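Acetoacetate decarboxylase (Sphingomonas wittichii, PDB 5UPB) belongs to the acetoacetate decarboxylase-like lyases and probably acts on small keto acids through a Schiff base, as relatives in its family do. Local coordinates at residues Gly24-Thr29 with Thr242-Phe247; Ala56-Phe61 with Ile126-Pro131; Tyr81-Leu86 with Ala101-Asp106; Glu143-Gly148 with Leu163-Ala168. One frame throughout, in Å; residues are numbered along the deposited sequence.

Contact 1 (Gly24-Thr29 with Thr242-Phe247); sequences GADMLT and TYSYGF
Y243 lies with one ring face against M27 in an antiparallel strand pair of the acetoacetate decarboxylase-like fold. M27 CB sits 3.8 Å from the centroid of the Y243 ring and 17° off its normal, a CH-pi contact. The two side chains run alongside each other in the same sense. Y243 holds CG between its backbone N and carbonyl carbon (chi1 60°), which brings the ring back beside M27. The M27 chain bends at chi2 and chi3, and its CG also packs on Y245 CB at 4.1 Å. T29 comes in obliquely, with OG1 3.6 Å from Y243 CE1; this buried hydroxyl has no polar partner in the model. With the Y243 ring cut back to an alanine, M27 CB would probably lose its aromatic cover and a gap would open beside T29. On the other face of the sheet, S244 OG is 3.1 Å from D26 OD1. That carboxylate oxygen is hydrogen-bonded to H132 of the second subunit. T242 OG1 is also bonded to R130. M27 O takes two donors: Y243 N at 3.0 Å, and T242 OG1 at 2.7 Å, the hydroxyl tilted 31° from the carbonyl plane.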
loop_
_atom_site.group_PDB
_atom_site.type_symbol
_atom_site.label_atom_id
_atom_site.label_comp_id
_atom_site.label_asym_id
_atom_site.label_seq_id
_atom_site.Cartn_x
_atom_site.Cartn_y
_atom_site.Cartn_z
ATOM N N GLY A 24 -9.626 14.249 15.922
ATOM C CA GLY A 24 -10.588 14.878 15.040
ATOM C C GLY A 24 -10.813 14.011 13.822
ATOM O O GLY A 24 -9.918 13.280 13.387
ATOM N N ALA A 25 -12.016 14.067 13.292
ATOM C CA ALA A 25 -12.382 13.155 12.210
ATOM C C ALA A 25 -13.463 13.748 11.335
ATOM O O ALA A 25 -14.329 14.513 11.798
ATOM C CB ALA A 25 -12.884 11.814 12.754
ATOM N N ASP A 26 -13.427 13.356 10.075
ATOM C CA ASP A 26 -14.553 13.521 9.164
ATOM C C ASP A 26 -15.173 12.156 8.913
ATOM O O ASP A 26 -14.457 11.189 8.643
ATOM C CB ASP A 26 -14.113 14.192 7.868
ATOM C CG ASP A 26 -13.496 15.563 8.096
ATOM O OD1 ASP A 26 -13.862 16.245 9.073
ATOM O OD2 ASP A 26 -12.666 15.975 7.300
ATOM N N MET A 27 -16.509 12.095 8.942
ATOM C CA MET A 27 -17.224 10.824 9.000
ATOM C C MET A 27 -18.282 10.779 7.909
ATOM O O MET A 27 -18.963 11.783 7.642
ATOM C CB MET A 27 -17.957 10.626 10.345
ATOM C CG MET A 27 -17.057 10.696 11.561
ATOM S SD MET A 27 -16.034 9.273 11.679
ATOM C CE MET A 27 -17.214 8.045 12.196
ATOM N N LEU A 28 -18.414 9.608 7.300
ATOM C CA LEU A 28 -19.557 9.248 6.466
ATOM C C LEU A 28 -20.254 8.079 7.142
ATOM O O LEU A 28 -19.624 7.044 7.403
ATOM C CB LEU A 28 -19.102 8.872 5.051
ATOM C CG LEU A 28 -20.130 8.160 4.175
ATOM C CD1 LEU A 28 -21.340 9.089 3.944
ATOM C CD2 LEU A 28 -19.509 7.755 2.818
ATOM N N THR A 29 -21.535 8.241 7.447
ATOM C CA THR A 29 -22.279 7.238 8.190
ATOM C C THR A 29 -23.612 6.923 7.525
ATOM O O THR A 29 -24.358 7.832 7.126
ATOM C CB THR A 29 -22.502 7.716 9.629
ATOM O OG1 THR A 29 -21.224 7.943 10.241
ATOM C CG2 THR A 29 -23.281 6.695 10.441
ATOM N N THR A 242 -23.108 12.869 6.870
ATOM C CA THR A 242 -21.668 13.132 6.931
ATOM C C THR A 242 -21.479 14.307 7.877
ATOM O O THR A 242 -22.349 15.189 7.973
ATOM C CB THR A 242 -21.052 13.420 5.532
ATOM O OG1 THR A 242 -19.619 13.468 5.620
ATOM C CG2 THR A 242 -21.583 14.756 4.924
ATOM N N TYR A 243 -20.395 14.283 8.634
ATOM C CA TYR A 243 -20.221 15.251 9.703
ATOM C C TYR A 243 -18.785 15.221 10.173
ATOM O O TYR A 243 -17.993 14.334 9.813
ATOM C CB TYR A 243 -21.162 14.977 10.865
ATOM C CG TYR A 243 -20.973 13.620 11.493
ATOM C CD1 TYR A 243 -21.590 12.510 10.964
ATOM C CD2 TYR A 243 -20.231 13.469 12.658
ATOM C CE1 TYR A 243 -21.442 11.267 11.562
ATOM C CE2 TYR A 243 -20.086 12.250 13.257
ATOM C CZ TYR A 243 -20.703 11.147 12.714
ATOM O OH TYR A 243 -20.552 9.924 13.329
ATOM N N SER A 244 -18.482 16.170 11.051
ATOM C CA SER A 244 -17.186 16.207 11.717
ATOM C C SER A 244 -17.357 15.879 13.188
ATOM O O SER A 244 -18.387 16.176 13.818
ATOM C CB SER A 244 -16.509 17.551 11.521
ATOM O OG SER A 244 -16.334 17.760 10.135
ATOM N N TYR A 245 -16.292 15.324 13.740
ATOM C CA TYR A 245 -16.332 14.742 15.055
ATOM C C TYR A 245 -15.000 14.892 15.750
ATOM O O TYR A 245 -13.943 14.638 15.167
ATOM C CB TYR A 245 -16.615 13.249 14.774
ATOM C CG TYR A 245 -16.688 12.268 15.891
ATOM C CD1 TYR A 245 -17.125 12.618 17.127
ATOM C CD2 TYR A 245 -16.239 10.962 15.692
ATOM C CE1 TYR A 245 -17.190 11.704 18.135
ATOM C CE2 TYR A 245 -16.284 10.032 16.695
ATOM C CZ TYR A 245 -16.757 10.401 17.921
ATOM O OH TYR A 245 -16.787 9.479 18.954
ATOM N N GLY A 246 -15.077 15.179 17.038
ATOM C CA GLY A 246 -13.891 15.248 17.869
ATOM C C GLY A 246 -14.188 14.555 19.176
ATOM O O GLY A 246 -15.309 14.632 19.698
ATOM N N PHE A 247 -13.154 13.926 19.747
ATOM C CA PHE A 247 -13.373 13.249 21.016
ATOM C C PHE A 247 -12.040 13.002 21.706
ATOM O O PHE A 247 -10.965 13.074 21.095
ATOM C CB PHE A 247 -14.129 11.926 20.806
ATOM C CG PHE A 247 -13.441 10.939 19.858
ATOM C CD1 PHE A 247 -13.651 10.978 18.483
ATOM C CD2 PHE A 247 -12.608 9.987 20.368
ATOM C CE1 PHE A 247 -13.012 10.069 17.639
ATOM C CE2 PHE A 247 -11.960 9.051 19.500
ATOM C CZ PHE A 247 -12.181 9.128 18.151
#

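Contact 2 (Ala56-Phe61 with Ile126-Pro131); sequences AYVGAF and ITLARP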
loop_
_atom_site.group_PDB
_atom_site.type_symbol
_atom_site.label_atom_id
_atom_site.label_comp_id
_atom_site.label_asym_id
_atom_site.label_seq_id
_atom_site.Cartn_x
_atom_site.Cartn_y
_atom_site.Cartn_z
ATOM N N ALA A 56 -23.076 1.784 9.699
ATOM C CA ALA A 56 -21.864 1.639 8.901
ATOM C C ALA A 56 -21.196 3.007 8.779
ATOM O O ALA A 56 -21.894 4.010 8.587
ATOM C CB ALA A 56 -22.208 1.096 7.521
ATOM N N TYR A 57 -19.867 3.075 8.978
ATOM C CA TYR A 57 -19.173 4.330 8.710
ATOM C C TYR A 57 -17.845 4.115 8.017
ATOM O O TYR A 57 -17.195 3.071 8.149
ATOM C CB TYR A 57 -18.945 5.192 9.982
ATOM C CG TYR A 57 -17.937 4.675 10.991
ATOM C CD1 TYR A 57 -16.572 4.785 10.776
ATOM C CD2 TYR A 57 -18.358 4.104 12.169
ATOM C CE1 TYR A 57 -15.662 4.315 11.716
ATOM C CE2 TYR A 57 -17.463 3.643 13.107
ATOM C CZ TYR A 57 -16.125 3.745 12.877
ATOM O OH TYR A 57 -15.241 3.306 13.824
ATOM N N VAL A 58 -17.449 5.156 7.292
ATOM C CA VAL A 58 -16.088 5.325 6.810
ATOM C C VAL A 58 -15.629 6.696 7.266
ATOM O O VAL A 58 -16.345 7.685 7.065
ATOM C CB VAL A 58 -15.993 5.250 5.275
ATOM C CG1 VAL A 58 -14.567 5.516 4.847
ATOM C CG2 VAL A 58 -16.537 3.923 4.777
ATOM N N GLY A 59 -14.476 6.759 7.909
ATOM C CA GLY A 59 -13.971 8.020 8.421
ATOM C C GLY A 59 -12.487 8.207 8.194
ATOM O O GLY A 59 -11.702 7.245 8.085
ATOM N N ALA A 60 -12.109 9.476 8.153
ATOM C CA ALA A 60 -10.715 9.916 8.146
ATOM C C ALA A 60 -10.404 10.560 9.484
ATOM O O ALA A 60 -11.014 11.583 9.846
ATOM C CB ALA A 60 -10.478 10.886 6.976
ATOM N N PHE A 61 -9.463 9.957 10.215
ATOM C CA PHE A 61 -9.173 10.290 11.598
ATOM C C PHE A 61 -7.788 10.893 11.735
ATOM O O PHE A 61 -6.849 10.547 11.012
ATOM C CB PHE A 61 -9.269 9.047 12.515
ATOM C CG PHE A 61 -10.628 8.485 12.644
ATOM C CD1 PHE A 61 -11.165 7.708 11.634
ATOM C CD2 PHE A 61 -11.401 8.761 13.760
ATOM C CE1 PHE A 61 -12.489 7.202 11.747
ATOM C CE2 PHE A 61 -12.692 8.273 13.864
ATOM C CZ PHE A 61 -13.228 7.497 12.849
ATOM N N ILE A 126 -8.757 1.804 3.095
ATOM C CA ILE A 126 -9.989 2.561 3.314
ATOM C C ILE A 126 -9.826 3.944 2.716
ATOM O O ILE A 126 -8.823 4.612 2.966
ATOM C CB ILE A 126 -10.327 2.710 4.810
ATOM C CG1 ILE A 126 -10.475 1.332 5.464
ATOM C CG2 ILE A 126 -11.625 3.512 4.980
ATOM C CD1 ILE A 126 -9.290 0.950 6.299
ATOM N N THR A 127 -10.815 4.383 1.938
ATOM C CA THR A 127 -10.807 5.746 1.418
ATOM C C THR A 127 -12.120 6.431 1.749
ATOM O O THR A 127 -13.188 5.877 1.488
ATOM C CB THR A 127 -10.645 5.782 -0.107
ATOM O OG1 THR A 127 -9.378 5.230 -0.497
ATOM C CG2 THR A 127 -10.774 7.235 -0.571
ATOM N N LEU A 128 -12.024 7.638 2.296
ATOM C CA LEU A 128 -13.153 8.562 2.424
ATOM C C LEU A 128 -12.905 9.732 1.484
ATOM O O LEU A 128 -11.860 10.385 1.569
ATOM C CB LEU A 128 -13.293 9.072 3.853
ATOM C CG LEU A 128 -14.355 10.188 4.002
ATOM C CD1 LEU A 128 -15.739 9.669 3.669
ATOM C CD2 LEU A 128 -14.353 10.739 5.407
ATOM N N ALA A 129 -13.834 9.988 0.568
ATOM C CA ALA A 129 -13.730 11.138 -0.319
ATOM C C ALA A 129 -14.885 12.095 -0.060
ATOM O O ALA A 129 -16.047 11.702 -0.174
ATOM C CB ALA A 129 -13.734 10.737 -1.789
ATOM N N ARG A 130 -14.561 13.323 0.281
ATOM C CA ARG A 130 -15.535 14.423 0.372
ATOM C C ARG A 130 -15.096 15.568 -0.527
ATOM O O ARG A 130 -13.893 15.750 -0.778
ATOM C CB ARG A 130 -15.747 14.909 1.806
ATOM C CG ARG A 130 -16.000 13.774 2.723
ATOM C CD ARG A 130 -16.660 14.166 4.043
ATOM N NE ARG A 130 -16.047 15.297 4.703
ATOM C CZ ARG A 130 -16.625 16.002 5.680
ATOM N NH1 ARG A 130 -17.848 15.688 6.160
ATOM N NH2 ARG A 130 -15.962 17.009 6.206
ATOM N N PRO A 131 -16.047 16.323 -1.062
ATOM C CA PRO A 131 -15.693 17.445 -1.942
ATOM C C PRO A 131 -14.925 18.532 -1.201
ATOM O O PRO A 131 -15.349 19.023 -0.146
ATOM C CB PRO A 131 -17.045 17.934 -2.436
ATOM C CG PRO A 131 -18.015 17.588 -1.311
ATOM C CD PRO A 131 -17.489 16.289 -0.748
#
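V58 and L128 carry this contact, in which two strands cross almost at right angles. The axes of 56-61 and 126-129 approach to 6.3 Å at an angle of 84°. No hydrogen bond joins the two segments, so the contact is one of packing. The apolar pairs come first. V58 CG1 meets I126 CG2 at 3.6 Å, and the two side chains pass one another head to tail. The same V58 methyl lies 3.9 Å from L128 CB. It stands anti to its own backbone N (chi1 177°), which directs it at the crossing strand. L128 CD2 reaches A60 CB at 4.2 Å. The second group is side chain against backbone. V58 CG1 rests 3.6 Å from T127 O. L128 CD2 lies 3.8 Å from A60 N and 4.1 Å from G59 CA; a side chain on G59 would point away from L128 and run into the F61 ring. T127 packs on V80 of the second subunit. Strand 53-65 has strands 21-34 and 80-92 as its sheet neighbours. Strand 125-129 pairs instead with 146-153, where V147 touches L128 and C151 touches I126.

Contact 3 (Tyr81-Leu86 with Ala101-Asp106); sequences YNEAAL and AFVWVD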
loop_
_atom_site.group_PDB
_atom_site.type_symbol
_atom_site.label_atom_id
_atom_site.label_comp_id
_atom_site.label_asym_id
_atom_site.label_seq_id
_atom_site.Cartn_x
_atom_site.Cartn_y
_atom_site.Cartn_z
ATOM N N TYR A 81 -5.155 8.258 10.263
ATOM C CA TYR A 81 -5.565 6.945 9.785
ATOM C C TYR A 81 -6.985 7.016 9.256
ATOM O O TYR A 81 -7.745 7.918 9.589
ATOM C CB TYR A 81 -5.449 5.903 10.872
ATOM C CG TYR A 81 -6.418 6.057 12.024
ATOM C CD1 TYR A 81 -6.085 6.836 13.132
ATOM C CD2 TYR A 81 -7.651 5.417 12.024
ATOM C CE1 TYR A 81 -6.944 6.946 14.220
ATOM C CE2 TYR A 81 -8.536 5.558 13.121
ATOM C CZ TYR A 81 -8.150 6.287 14.209
ATOM O OH TYR A 81 -8.961 6.438 15.320
ATOM N N ASN A 82 -7.323 6.042 8.423
ATOM C CA ASN A 82 -8.684 5.874 7.959
ATOM C C ASN A 82 -9.262 4.605 8.544
ATOM O O ASN A 82 -8.545 3.618 8.764
ATOM C CB ASN A 82 -8.733 5.816 6.449
ATOM C CG ASN A 82 -8.064 6.992 5.834
ATOM O OD1 ASN A 82 -8.552 8.105 5.955
ATOM N ND2 ASN A 82 -6.861 6.788 5.325
ATOM N N GLU A 83 -10.574 4.611 8.703
ATOM C CA GLU A 83 -11.249 3.501 9.351
ATOM C C GLU A 83 -12.652 3.316 8.805
ATOM O O GLU A 83 -13.361 4.292 8.513
ATOM C CB GLU A 83 -11.305 3.734 10.848
ATOM C CG GLU A 83 -11.950 2.623 11.645
ATOM C CD GLU A 83 -11.757 2.835 13.154
ATOM O OE1 GLU A 83 -10.664 2.515 13.661
ATOM O OE2 GLU A 83 -12.668 3.358 13.829
ATOM N N ALA A 84 -13.041 2.036 8.660
ATOM C CA ALA A 84 -14.403 1.679 8.293
ATOM C C ALA A 84 -14.934 0.664 9.297
ATOM O O ALA A 84 -14.206 -0.233 9.756
ATOM C CB ALA A 84 -14.436 1.110 6.875
ATOM N N ALA A 85 -16.227 0.734 9.573
ATOM C CA ALA A 85 -16.785 -0.158 10.574
ATOM C C ALA A 85 -18.246 -0.446 10.316
ATOM O O ALA A 85 -18.980 0.364 9.736
ATOM C CB ALA A 85 -16.641 0.417 11.973
ATOM N N LEU A 86 -18.657 -1.609 10.824
ATOM C CA LEU A 86 -20.057 -1.998 10.968
ATOM C C LEU A 86 -20.307 -2.241 12.447
ATOM O O LEU A 86 -19.697 -3.145 13.039
ATOM C CB LEU A 86 -20.335 -3.265 10.150
ATOM C CG LEU A 86 -20.059 -3.103 8.658
ATOM C CD1 LEU A 86 -20.035 -4.436 7.926
ATOM C CD2 LEU A 86 -21.145 -2.218 8.073
ATOM N N ALA A 101 -18.599 -4.423 15.839
ATOM C CA ALA A 101 -18.260 -5.831 15.575
ATOM C C ALA A 101 -17.138 -5.973 14.561
ATOM O O ALA A 101 -16.206 -6.749 14.770
ATOM C CB ALA A 101 -19.494 -6.571 15.067
ATOM N N PHE A 102 -17.264 -5.314 13.409
ATOM C CA PHE A 102 -16.276 -5.409 12.341
ATOM C C PHE A 102 -15.712 -4.017 12.077
ATOM O O PHE A 102 -16.453 -3.129 11.642
ATOM C CB PHE A 102 -16.882 -5.947 11.040
ATOM C CG PHE A 102 -17.578 -7.279 11.160
ATOM C CD1 PHE A 102 -17.331 -8.132 12.200
ATOM C CD2 PHE A 102 -18.486 -7.654 10.197
ATOM C CE1 PHE A 102 -17.983 -9.346 12.281
ATOM C CE2 PHE A 102 -19.143 -8.848 10.280
ATOM C CZ PHE A 102 -18.881 -9.693 11.327
ATOM N N VAL A 103 -14.403 -3.867 12.234
ATOM C CA VAL A 103 -13.688 -2.619 11.992
ATOM C C VAL A 103 -12.445 -2.921 11.171
ATOM O O VAL A 103 -11.722 -3.885 11.461
ATOM C CB VAL A 103 -13.287 -1.945 13.314
ATOM C CG1 VAL A 103 -12.607 -0.579 13.062
ATOM C CG2 VAL A 103 -14.508 -1.791 14.205
ATOM N N TRP A 104 -12.193 -2.097 10.147
ATOM C CA TRP A 104 -10.972 -2.151 9.348
ATOM C C TRP A 104 -10.320 -0.771 9.402
ATOM O O TRP A 104 -11.004 0.245 9.239
ATOM C CB TRP A 104 -11.251 -2.564 7.882
ATOM C CG TRP A 104 -11.921 -3.928 7.725
ATOM C CD1 TRP A 104 -11.294 -5.139 7.468
ATOM C CD2 TRP A 104 -13.327 -4.220 7.817
ATOM N NE1 TRP A 104 -12.233 -6.140 7.384
ATOM C CE2 TRP A 104 -13.483 -5.606 7.601
ATOM C CE3 TRP A 104 -14.466 -3.444 8.056
ATOM C CZ2 TRP A 104 -14.722 -6.233 7.619
ATOM C CZ3 TRP A 104 -15.710 -4.072 8.065
ATOM C CH2 TRP A 104 -15.816 -5.467 7.843
ATOM N N VAL A 105 -9.009 -0.743 9.664
ATOM C CA VAL A 105 -8.242 0.484 9.818
ATOM C C VAL A 105 -6.980 0.307 8.988
ATOM O O VAL A 105 -6.583 -0.818 8.652
ATOM C CB VAL A 105 -7.952 0.780 11.327
ATOM C CG1 VAL A 105 -7.003 -0.263 11.946
ATOM C CG2 VAL A 105 -7.379 2.160 11.528
ATOM N N ASP A 106 -6.321 1.416 8.648
ATOM C CA ASP A 106 -5.135 1.281 7.794
ATOM C C ASP A 106 -3.828 1.644 8.491
ATOM O O ASP A 106 -2.827 1.856 7.811
ATOM C CB ASP A 106 -5.273 2.067 6.487
ATOM C CG ASP A 106 -5.469 3.560 6.689
ATOM O OD1 ASP A 106 -5.326 4.026 7.816
ATOM O OD2 ASP A 106 -5.690 4.267 5.680
#
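Segments 81-86 and 101-106 run antiparallel, with E83 opposite V105, A84 opposite W104 and A85 opposite V103, and the N-to-C directions of strands 81-86 and 103-105 differ by 170°. A84 and W104 exchange two backbone hydrogen bonds, as do L86 and F102. At the far end D106 grips N82 with its side chain. D106 OD1 accepts N82 N at 2.9 Å, from above the carboxylate plane. D106 OD2 accepts N82 ND2 at 2.8 Å on its syn side, with the acceptor close to the amide plane. The amide and carboxylate planes are 71° apart. The carboxylate reaches both donors because CG lies between the backbone N and carbonyl carbon of D106 (chi1 60°). Without the D106 carboxylate, as with an alanine here, the N82 backbone N-H would probably lose this acceptor and the N82 amide would be freer to turn. Next along, V105 CG2 presses closely on Y81 CD2 at 3.3 Å. E83 crosses V103, with its CD 3.5 Å from V103 CG1. Its carboxylate leads on to K121 by a salt bridge and to Y57 by a hydrogen bond. On the opposite face, L86 CD1 meets the edges of two rings: F102 CD2 at 4.2 Å and W104 CZ3 at 4.3 Å. F102 also stacks on F6 of the third subunit, and W104 NE1 is bonded to E227. The arrangement is a beta hairpin of strands 80-92 and 95-105, with a classic beta bulge where A101 and F102 both face L86 and the chain turns a corner at F102.

Contact 4 (Glu143-Gly148 with Leu163-Ala168); sequences EGAVVG and LTVTRA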
loop_
_atom_site.group_PDB
_atom_site.type_symbol
_atom_site.label_atom_id
_atom_site.label_comp_id
_atom_site.label_asym_id
_atom_site.label_seq_id
_atom_site.Cartn_x
_atom_site.Cartn_y
_atom_site.Cartn_z
ATOM N N GLU A 143 -26.127 21.313 -0.423
ATOM C CA GLU A 143 -27.182 20.555 -1.062
ATOM C C GLU A 143 -26.695 20.071 -2.421
ATOM O O GLU A 143 -26.090 20.828 -3.183
ATOM C CB GLU A 143 -28.398 21.448 -1.246
ATOM C CG GLU A 143 -28.932 22.065 0.007
ATOM C CD GLU A 143 -30.183 22.865 -0.263
ATOM O OE1 GLU A 143 -30.560 22.959 -1.446
ATOM O OE2 GLU A 143 -30.758 23.456 0.689
ATOM N N GLY A 144 -26.880 18.793 -2.703
ATOM C CA GLY A 144 -26.415 18.271 -3.959
ATOM C C GLY A 144 -25.007 17.716 -3.972
ATOM O O GLY A 144 -24.664 17.039 -4.929
ATOM N N ALA A 145 -24.201 17.947 -2.937
ATOM C CA ALA A 145 -22.862 17.359 -2.872
ATOM C C ALA A 145 -22.904 15.838 -2.748
ATOM O O ALA A 145 -23.853 15.258 -2.222
ATOM C CB ALA A 145 -22.101 17.939 -1.676
ATOM N N VAL A 146 -21.843 15.177 -3.212
ATOM C CA VAL A 146 -21.743 13.728 -3.058
ATOM C C VAL A 146 -20.501 13.416 -2.245
ATOM O O VAL A 146 -19.501 14.140 -2.310
ATOM C CB VAL A 146 -21.751 12.985 -4.409
ATOM C CG1 VAL A 146 -23.150 13.098 -5.040
ATOM C CG2 VAL A 146 -20.668 13.515 -5.367
ATOM N N VAL A 147 -20.623 12.384 -1.403
ATOM C CA VAL A 147 -19.561 11.858 -0.545
ATOM C C VAL A 147 -19.483 10.353 -0.767
ATOM O O VAL A 147 -20.511 9.702 -0.982
ATOM C CB VAL A 147 -19.864 12.184 0.927
ATOM C CG1 VAL A 147 -18.812 11.605 1.833
ATOM C CG2 VAL A 147 -19.984 13.704 1.095
ATOM N N GLY A 148 -18.274 9.793 -0.744
ATOM C CA GLY A 148 -18.113 8.364 -0.980
ATOM C C GLY A 148 -17.085 7.763 -0.049
ATOM O O GLY A 148 -16.139 8.428 0.371
ATOM N N LEU A 163 -23.275 9.123 -0.041
ATOM C CA LEU A 163 -24.315 10.068 0.375
ATOM C C LEU A 163 -24.464 11.120 -0.709
ATOM O O LEU A 163 -23.458 11.677 -1.160
ATOM C CB LEU A 163 -23.917 10.758 1.681
ATOM C CG LEU A 163 -24.957 11.664 2.293
ATOM C CD1 LEU A 163 -26.124 10.822 2.786
ATOM C CD2 LEU A 163 -24.312 12.447 3.423
ATOM N N THR A 164 -25.712 11.410 -1.108
ATOM C CA THR A 164 -26.021 12.609 -1.885
ATOM C C THR A 164 -26.708 13.569 -0.920
ATOM O O THR A 164 -27.799 13.277 -0.423
ATOM C CB THR A 164 -26.931 12.324 -3.070
ATOM O OG1 THR A 164 -26.318 11.371 -3.932
ATOM C CG2 THR A 164 -27.172 13.610 -3.847
ATOM N N VAL A 165 -26.059 14.694 -0.636
ATOM C CA VAL A 165 -26.518 15.595 0.420
ATOM C C VAL A 165 -27.810 16.258 -0.014
ATOM O O VAL A 165 -27.924 16.717 -1.156
ATOM C CB VAL A 165 -25.433 16.631 0.727
ATOM C CG1 VAL A 165 -25.961 17.731 1.715
ATOM C CG2 VAL A 165 -24.181 15.931 1.273
ATOM N N THR A 166 -28.795 16.276 0.880
ATOM C CA THR A 166 -30.059 16.962 0.614
ATOM C C THR A 166 -30.252 18.203 1.466
ATOM O O THR A 166 -30.948 19.117 1.041
ATOM C CB THR A 166 -31.261 16.034 0.841
ATOM O OG1 THR A 166 -31.237 15.492 2.164
ATOM C CG2 THR A 166 -31.260 14.890 -0.143
ATOM N N ARG A 167 -29.632 18.289 2.636
ATOM C CA ARG A 167 -29.856 19.447 3.486
ATOM C C ARG A 167 -28.801 19.489 4.570
ATOM O O ARG A 167 -28.148 18.483 4.888
ATOM C CB ARG A 167 -31.247 19.424 4.143
ATOM C CG ARG A 167 -31.491 18.147 4.949
ATOM C CD ARG A 167 -32.675 18.315 5.893
ATOM N NE ARG A 167 -32.989 17.066 6.578
ATOM C CZ ARG A 167 -32.386 16.631 7.689
ATOM N NH1 ARG A 167 -31.426 17.321 8.280
ATOM N NH2 ARG A 167 -32.776 15.505 8.237
ATOM N N ALA A 168 -28.608 20.689 5.100
ATOM C CA ALA A 168 -27.873 20.824 6.346
ATOM C C ALA A 168 -28.566 19.987 7.412
ATOM O O ALA A 168 -29.791 19.780 7.378
ATOM C CB ALA A 168 -27.810 22.291 6.760
#
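Segments 143-148 and 163-168 pair in antiparallel fashion, V147 opposite L163 and V146 opposite T164, with strand axes 4.9 Å apart at closest. V147 and L163 exchange two backbone hydrogen bonds. V165 N donates to A145 O at 2.8 Å, nearly straight at 174°. Before the strand the chain turns through G144, whose backbone angles suit glycine. G144 N still reaches V165 O at 2.8 Å, but from above the carbonyl plane. Side chains meet on two faces. V147 CB and L163 CB are 4.4 Å apart on the face that also touches L28. On the other face V146 and T164 project together from the sheet, with V146 CG1 3.8 Å from T164 OG1. L73 of the second subunit packs on both. V165 holds CG1 anti to its backbone N (chi1 172°), near E143 CA, while its CG2 packs on A145 CB at 4.1 Å. The exposed R167 makes a salt bridge with D173. The segments belong to the beta hairpin of strands 146-153 and 156-166, and at the end of strand 156-166, T166 and R167 both face A214 of strand 206-221 in a classic beta bulge.

Contact 1 joins strands near the two chain ends, and the other three fall between them. Contact 3 lies within the span of contact 2, and contact 4 follows. Strands 21-34, 53-65 and 80-92 are successive sheet neighbours and tie contacts 1, 2 and 3 together. L28 N to V58 O links the first two, and F61 N to Y81 O the next. Contact 4 joins contact 2 through A129 N and G148 O. Centres of contacts 1 and 2 are about 9 Å apart, those of 3 and 4 about 22 Å. Contact 3 is nearest the chain centre yet reaches the third subunit; contacts 1, 2 and 4 touch the second, so the same strands build fold and tetramer.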